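Local coordinates for protein ThreeFoil (Artificial gene, PDB 3PG0) that is a designed three-fold symmetric beta-trefoil of the ricin-type lectin family that holds a sodium ion and probably binds sugars, at residues K38-E43 with Q64-V69; V32-G37 with G154-Q159. All coordinates share one frame; numbering follows the deposited sequence. Where two conformers were deposited one is given.

Contact 1 (K38-E43 with Q64-V69)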
loop_
_atom_site.group_PDB
_atom_site.type_symbol
_atom_site.label_atom_id
_atom_site.label_comp_id
_atom_site.label_asym_id
_atom_site.label_seq_id
_atom_site.Cartn_x
_atom_site.Cartn_y
_atom_site.Cartn_z
ATOM N N LYS A 38 10.170 -6.506 3.282
ATOM C CA LYS A 38 9.401 -6.016 4.420
ATOM C C LYS A 38 7.982 -5.598 4.010
ATOM O O LYS A 38 7.719 -5.313 2.837
ATOM C CB LYS A 38 10.156 -4.885 5.117
ATOM C CG LYS A 38 11.518 -5.366 5.662
ATOM C CD LYS A 38 12.249 -4.291 6.436
ATOM C CE LYS A 38 13.570 -4.830 6.966
ATOM N NZ LYS A 38 14.278 -3.826 7.795
ATOM N N ALA A 39 7.079 -5.575 4.984
ATOM C CA ALA A 39 5.649 -5.542 4.727
ATOM C C ALA A 39 5.019 -4.158 4.825
ATOM O O ALA A 39 5.466 -3.303 5.592
ATOM C CB ALA A 39 4.934 -6.516 5.703
ATOM N N LEU A 40 3.959 -3.966 4.047
ATOM C CA LEU A 40 3.113 -2.792 4.150
ATOM C C LEU A 40 2.409 -2.786 5.506
ATOM O O LEU A 40 1.705 -3.737 5.860
ATOM C CB LEU A 40 2.095 -2.808 3.011
ATOM C CG LEU A 40 1.304 -1.528 2.751
ATOM C CD1 LEU A 40 2.233 -0.434 2.216
ATOM C CD2 LEU A 40 0.185 -1.835 1.755
ATOM N N ASP A 41 2.584 -1.698 6.253
ATOM C CA ASP A 41 2.316 -1.697 7.683
ATOM C C ASP A 41 1.666 -0.379 8.118
ATOM O O ASP A 41 2.143 0.696 7.758
ATOM C CB ASP A 41 3.667 -1.923 8.382
ATOM C CG ASP A 41 3.583 -1.891 9.902
ATOM O OD1 ASP A 41 3.133 -0.874 10.481
ATOM O OD2 ASP A 41 4.019 -2.877 10.521
ATOM N N VAL A 42 0.570 -0.456 8.881
ATOM C CA VAL A 42 0.020 0.767 9.481
ATOM C C VAL A 42 0.698 1.012 10.826
ATOM O O VAL A 42 0.593 0.203 11.756
ATOM C CB VAL A 42 -1.499 0.712 9.689
ATOM C CG1 VAL A 42 -1.986 2.023 10.321
ATOM C CG2 VAL A 42 -2.219 0.456 8.356
ATOM N N GLU A 43 1.368 2.153 10.912
ATOM C CA GLU A 43 2.343 2.435 11.955
ATOM C C GLU A 43 1.798 2.260 13.373
ATOM O O GLU A 43 0.822 2.914 13.770
ATOM C CB GLU A 43 2.910 3.841 11.764
ATOM C CG GLU A 43 4.023 4.177 12.730
ATOM C CD GLU A 43 4.701 5.477 12.375
ATOM O OE1 GLU A 43 3.989 6.443 12.028
ATOM O OE2 GLU A 43 5.945 5.527 12.438
ATOM N N GLN A 64 -0.647 -5.355 9.536
ATOM C CA GLN A 64 0.194 -5.702 8.391
ATOM C C GLN A 64 -0.563 -6.646 7.473
ATOM O O GLN A 64 0.027 -7.264 6.589
ATOM C CB GLN A 64 1.468 -6.396 8.856
ATOM C CG GLN A 64 2.262 -5.621 9.878
ATOM C CD GLN A 64 3.540 -6.328 10.243
ATOM O OE1 GLN A 64 3.522 -7.521 10.579
ATOM N NE2 GLN A 64 4.665 -5.608 10.169
ATOM N N GLN A 65 -1.868 -6.773 7.698
ATOM C CA GLN A 65 -2.698 -7.619 6.856
ATOM C C GLN A 65 -3.764 -6.783 6.180
ATOM O O GLN A 65 -4.371 -5.913 6.811
ATOM C CB GLN A 65 -3.361 -8.720 7.683
ATOM C CG GLN A 65 -2.386 -9.587 8.431
ATOM C CD GLN A 65 -3.082 -10.703 9.178
ATOM O OE1 GLN A 65 -4.098 -11.229 8.724
ATOM N NE2 GLN A 65 -2.538 -11.068 10.335
ATOM N N TRP A 66 -3.985 -7.052 4.895
ATOM C CA TRP A 66 -4.817 -6.208 4.060
ATOM C C TRP A 66 -5.834 -7.040 3.311
ATOM O O TRP A 66 -5.500 -8.073 2.731
ATOM C CB TRP A 66 -3.940 -5.444 3.056
ATOM C CG TRP A 66 -2.936 -4.545 3.739
ATOM C CD1 TRP A 66 -1.688 -4.890 4.204
ATOM C CD2 TRP A 66 -3.117 -3.165 4.058
ATOM N NE1 TRP A 66 -1.088 -3.798 4.790
ATOM C CE2 TRP A 66 -1.940 -2.722 4.701
ATOM C CE3 TRP A 66 -4.155 -2.249 3.846
ATOM C CZ2 TRP A 66 -1.778 -1.407 5.141
ATOM C CZ3 TRP A 66 -3.994 -0.940 4.281
ATOM C CH2 TRP A 66 -2.819 -0.532 4.925
ATOM N N ARG A 67 -7.081 -6.593 3.342
ATOM C CA ARG A 67 -8.117 -7.215 2.534
ATOM C C ARG A 67 -8.134 -6.525 1.183
ATOM O O ARG A 67 -8.296 -5.303 1.109
ATOM C CB ARG A 67 -9.486 -7.090 3.219
ATOM C CG ARG A 67 -10.456 -8.209 2.846
ATOM C CD ARG A 67 -11.711 -8.219 3.726
ATOM N NE ARG A 67 -12.732 -7.294 3.237
ATOM N N LEU A 68 -7.984 -7.299 0.105
ATOM C CA LEU A 68 -8.025 -6.757 -1.256
ATOM C C LEU A 68 -9.431 -6.830 -1.847
ATOM O O LEU A 68 -9.863 -7.877 -2.348
ATOM C CB LEU A 68 -7.052 -7.496 -2.170
ATOM C CG LEU A 68 -5.705 -6.825 -2.432
ATOM C CD1 LEU A 68 -4.889 -6.663 -1.153
ATOM C CD2 LEU A 68 -4.927 -7.629 -3.466
ATOM N N VAL A 69 -10.125 -5.701 -1.803
ATOM C CA VAL A 69 -11.535 -5.637 -2.114
ATOM C C VAL A 69 -11.749 -5.134 -3.530
ATOM O O VAL A 69 -11.428 -3.983 -3.842
ATOM C CB VAL A 69 -12.257 -4.735 -1.102
ATOM C CG1 VAL A 69 -13.745 -4.656 -1.431
ATOM C CG2 VAL A 69 -12.029 -5.253 0.328
HETATM O O HOH W 1 1.446 -6.293 4.538
#
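Gln64 and Trp66, two residues of the QxW motif familiar from ricin-type beta-trefoils, reach across to Asp41 and Leu40 of strand 39-42, and each does a different job. The chain of Gln64 runs extended beyond CG and brings NE2 to Asp41 OD2 at 2.8 Å, a bent hydrogen bond (142°) in which the amide and carboxylate planes stand nearly perpendicular; the position of that oxygen is somewhat uncertain. The same amide nitrogen also donates to Ser57 O, while OE1 accepts from Ser59 N, so the head group is fixed from both ends. Through its backbone, Gln64 gives a CA-H...O contact to Leu40 O. Gln65 turns away to Arg81 and Gly60. Trp66 then points back, its CG beside the backbone N (chi1 -61°), and lays the indole across two aliphatic side chains. Leu40 CD2 sits over one face, 4.0 Å from the centroid of the five-membered ring, and Val42 CG2 approaches Trp66 CH2 obliquely at 3.6 Å. Ala80 and Leu31 also pack on the indole, joining the contact to the neighbouring strands. The buried indole N-H is satisfied by Leu40 O, which also accepts a hydrogen bond from a water that donates to Gln64 O as well. Trp66 NE1 lies 3.0 Å from Leu40 O in an almost straight bond (174°), with the oxygen in the ring plane but the nitrogen well above the carbonyl plane.

Contact 2 (V32-G37 with G154-Q159). With GOL (glycerol), chain F.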
loop_
_atom_site.group_PDB
_atom_site.type_symbol
_atom_site.label_atom_id
_atom_site.label_comp_id
_atom_site.label_asym_id
_atom_site.label_seq_id
_atom_site.Cartn_x
_atom_site.Cartn_y
_atom_site.Cartn_z
ATOM N N VAL A 32 4.510 -7.402 0.352
ATOM C CA VAL A 32 5.934 -7.386 0.676
ATOM C C VAL A 32 6.698 -6.692 -0.443
ATOM O O VAL A 32 6.588 -7.079 -1.610
ATOM C CB VAL A 32 6.474 -8.823 0.841
ATOM C CG1 VAL A 32 7.966 -8.811 1.140
ATOM C CG2 VAL A 32 5.712 -9.540 1.942
ATOM N N ALA A 33 7.457 -5.659 -0.090
ATOM C CA ALA A 33 8.254 -4.941 -1.086
ATOM C C ALA A 33 9.392 -5.814 -1.592
ATOM O O ALA A 33 10.068 -6.507 -0.816
ATOM C CB ALA A 33 8.791 -3.638 -0.509
ATOM N N ARG A 34 9.613 -5.770 -2.901
ATOM C CA ARG A 34 10.593 -6.653 -3.528
ATOM C C ARG A 34 12.007 -6.376 -3.046
ATOM O O ARG A 34 12.792 -7.305 -2.835
ATOM C CB ARG A 34 10.517 -6.512 -5.045
ATOM C CG ARG A 34 11.465 -7.422 -5.792
ATOM C CD ARG A 34 11.226 -7.382 -7.294
ATOM N NE ARG A 34 12.112 -8.335 -7.966
ATOM C CZ ARG A 34 12.067 -8.620 -9.266
ATOM N NH1 ARG A 34 11.180 -8.028 -10.050
ATOM N NH2 ARG A 34 12.911 -9.507 -9.783
ATOM N N HIS A 35 12.339 -5.102 -2.872
ATOM C CA HIS A 35 13.709 -4.755 -2.504
ATOM C C HIS A 35 14.037 -5.163 -1.071
ATOM O O HIS A 35 15.130 -5.634 -0.797
ATOM C CB HIS A 35 13.977 -3.254 -2.726
ATOM C CG HIS A 35 13.337 -2.365 -1.699
ATOM N ND1 HIS A 35 11.992 -2.420 -1.397
ATOM C CD2 HIS A 35 13.866 -1.412 -0.895
ATOM C CE1 HIS A 35 11.718 -1.528 -0.459
ATOM N NE2 HIS A 35 12.840 -0.902 -0.140
ATOM N N SER A 36 13.081 -5.008 -0.159
ATOM C CA SER A 36 13.395 -5.107 1.265
ATOM C C SER A 36 12.880 -6.387 1.894
ATOM O O SER A 36 13.398 -6.828 2.929
ATOM C CB SER A 36 12.781 -3.933 2.020
ATOM O OG SER A 36 11.364 -4.018 1.962
ATOM N N GLY A 37 11.855 -6.977 1.282
ATOM C CA GLY A 37 11.202 -8.150 1.841
ATOM C C GLY A 37 10.384 -7.802 3.079
ATOM O O GLY A 37 9.925 -8.690 3.818
ATOM N N GLY A 154 10.057 1.063 -12.318
ATOM C CA GLY A 154 10.578 -0.289 -12.289
ATOM C C GLY A 154 11.554 -0.575 -11.158
ATOM O O GLY A 154 12.265 -1.582 -11.191
ATOM N N GLY A 155 11.598 0.309 -10.165
ATOM C CA GLY A 155 12.415 0.071 -8.988
ATOM C C GLY A 155 11.865 -1.096 -8.193
ATOM O O GLY A 155 10.648 -1.281 -8.135
ATOM N N ASP A 156 12.746 -1.890 -7.585
ATOM C CA ASP A 156 12.275 -2.995 -6.749
ATOM C C ASP A 156 11.524 -2.476 -5.513
ATOM O O ASP A 156 10.797 -3.223 -4.870
ATOM C CB ASP A 156 13.446 -3.891 -6.327
ATOM C CG ASP A 156 13.945 -4.790 -7.449
ATOM O OD1 ASP A 156 13.495 -4.641 -8.603
ATOM O OD2 ASP A 156 14.796 -5.666 -7.170
ATOM N N ASN A 157 11.711 -1.197 -5.179
ATOM C CA ASN A 157 10.988 -0.562 -4.074
ATOM C C ASN A 157 9.585 -0.107 -4.487
ATOM O O ASN A 157 8.859 0.489 -3.694
ATOM C CB ASN A 157 11.787 0.624 -3.521
ATOM C CG ASN A 157 12.067 1.679 -4.579
ATOM O OD1 ASN A 157 12.607 1.372 -5.653
ATOM N ND2 ASN A 157 11.691 2.926 -4.292
ATOM N N GLN A 158 9.228 -0.412 -5.732
ATOM C CA GLN A 158 7.914 -0.085 -6.298
ATOM C C GLN A 158 7.186 -1.354 -6.741
ATOM O O GLN A 158 6.183 -1.294 -7.467
ATOM C CB GLN A 158 8.083 0.811 -7.517
ATOM C CG GLN A 158 8.937 2.031 -7.280
ATOM C CD GLN A 158 8.905 2.933 -8.480
ATOM O OE1 GLN A 158 9.337 2.532 -9.568
ATOM N NE2 GLN A 158 8.361 4.143 -8.310
ATOM N N GLN A 159 7.732 -2.505 -6.355
ATOM C CA GLN A 159 7.163 -3.796 -6.721
ATOM C C GLN A 159 6.806 -4.560 -5.458
ATOM O O GLN A 159 7.560 -4.533 -4.478
ATOM C CB GLN A 159 8.161 -4.596 -7.555
ATOM C CG GLN A 159 8.587 -3.911 -8.843
ATOM C CD GLN A 159 9.542 -4.771 -9.644
ATOM O OE1 GLN A 159 9.329 -5.977 -9.795
ATOM N NE2 GLN A 159 10.607 -4.161 -10.153
HETATM C C1 GOL F . 15.969 -8.266 -7.511
HETATM O O1 GOL F . 15.703 -7.834 -8.828
HETATM C C2 GOL F . 15.677 -9.752 -7.372
HETATM O O2 GOL F . 15.446 -10.294 -8.651
HETATM C C3 GOL F . 14.445 -9.946 -6.493
HETATM O O3 GOL F . 14.265 -11.317 -6.213
#
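Arg34 and Gln159 lie side by side and point the same way, joining the turn after strand 28-33 to the loop before strand 160-164, where the first and last strands of this beta-trefoil meet. With CG anti to the backbone N (chi1 -178°) and the chain extended as far as NE, the arginine carries its guanidinium out beside the glutamine amide. The two planes are almost perpendicular, yet Gln159 OE1 lies in the guanidinium plane and accepts from Arg34 NH1 at 2.8 Å. At the root of the pair, Arg34 N donates to Gln159 O at 2.9 Å, so the residues are tied at both backbone and head group. Asp156 meets the arginine quite differently. The carboxylate and guanidinium planes are nearly parallel, with Asp156 OD1 over one face, and Arg34 NE stands 3.9 Å from Asp156 OD2, a long salt bridge of charges alone. A glycerol, probably from the crystallisation liquor, accepts from Arg34 NH2 through O2.

His35 is oriented against Asn157. Its imidazole is sandwiched between Asn157 CB on one face and Ser36 CB on the other, while NE2 bonds to Ser140 O and the asparagine amide leads off to Val136 O. The amide plane is turned 71° from the ring, and it is CB that meets the face, in a CH-pi contact. Weakly, His35 N also reaches Asp156 O. Asn157 CB stands 3.6 Å from the centroid of the His35 ring, almost exactly on its normal.

How the contacts relate
The two contacts show how a trefoil is knitted at short and long range: contact 1 closes a loop of some twenty residues, and contact 2 joins positions more than a hundred residues apart, with contact 1 nested inside the loop it closes. Their centres lie about 15 Å apart, and they meet where strand 28-33 turns into strand 39-42: Ala33 N is 3.0 Å from Lys38 O, a probable hydrogen bond, and Val32 packs on Lys38. Contact 1 is the deeper, with the side chain of Leu40 about 8 Å from the sodium ion and that of Asn157 about 13 Å. Asp41 and Asn157 each hydrogen-bond a bound buffer molecule, probably from the crystallisation liquor, which is consistent with pockets that could receive sugars.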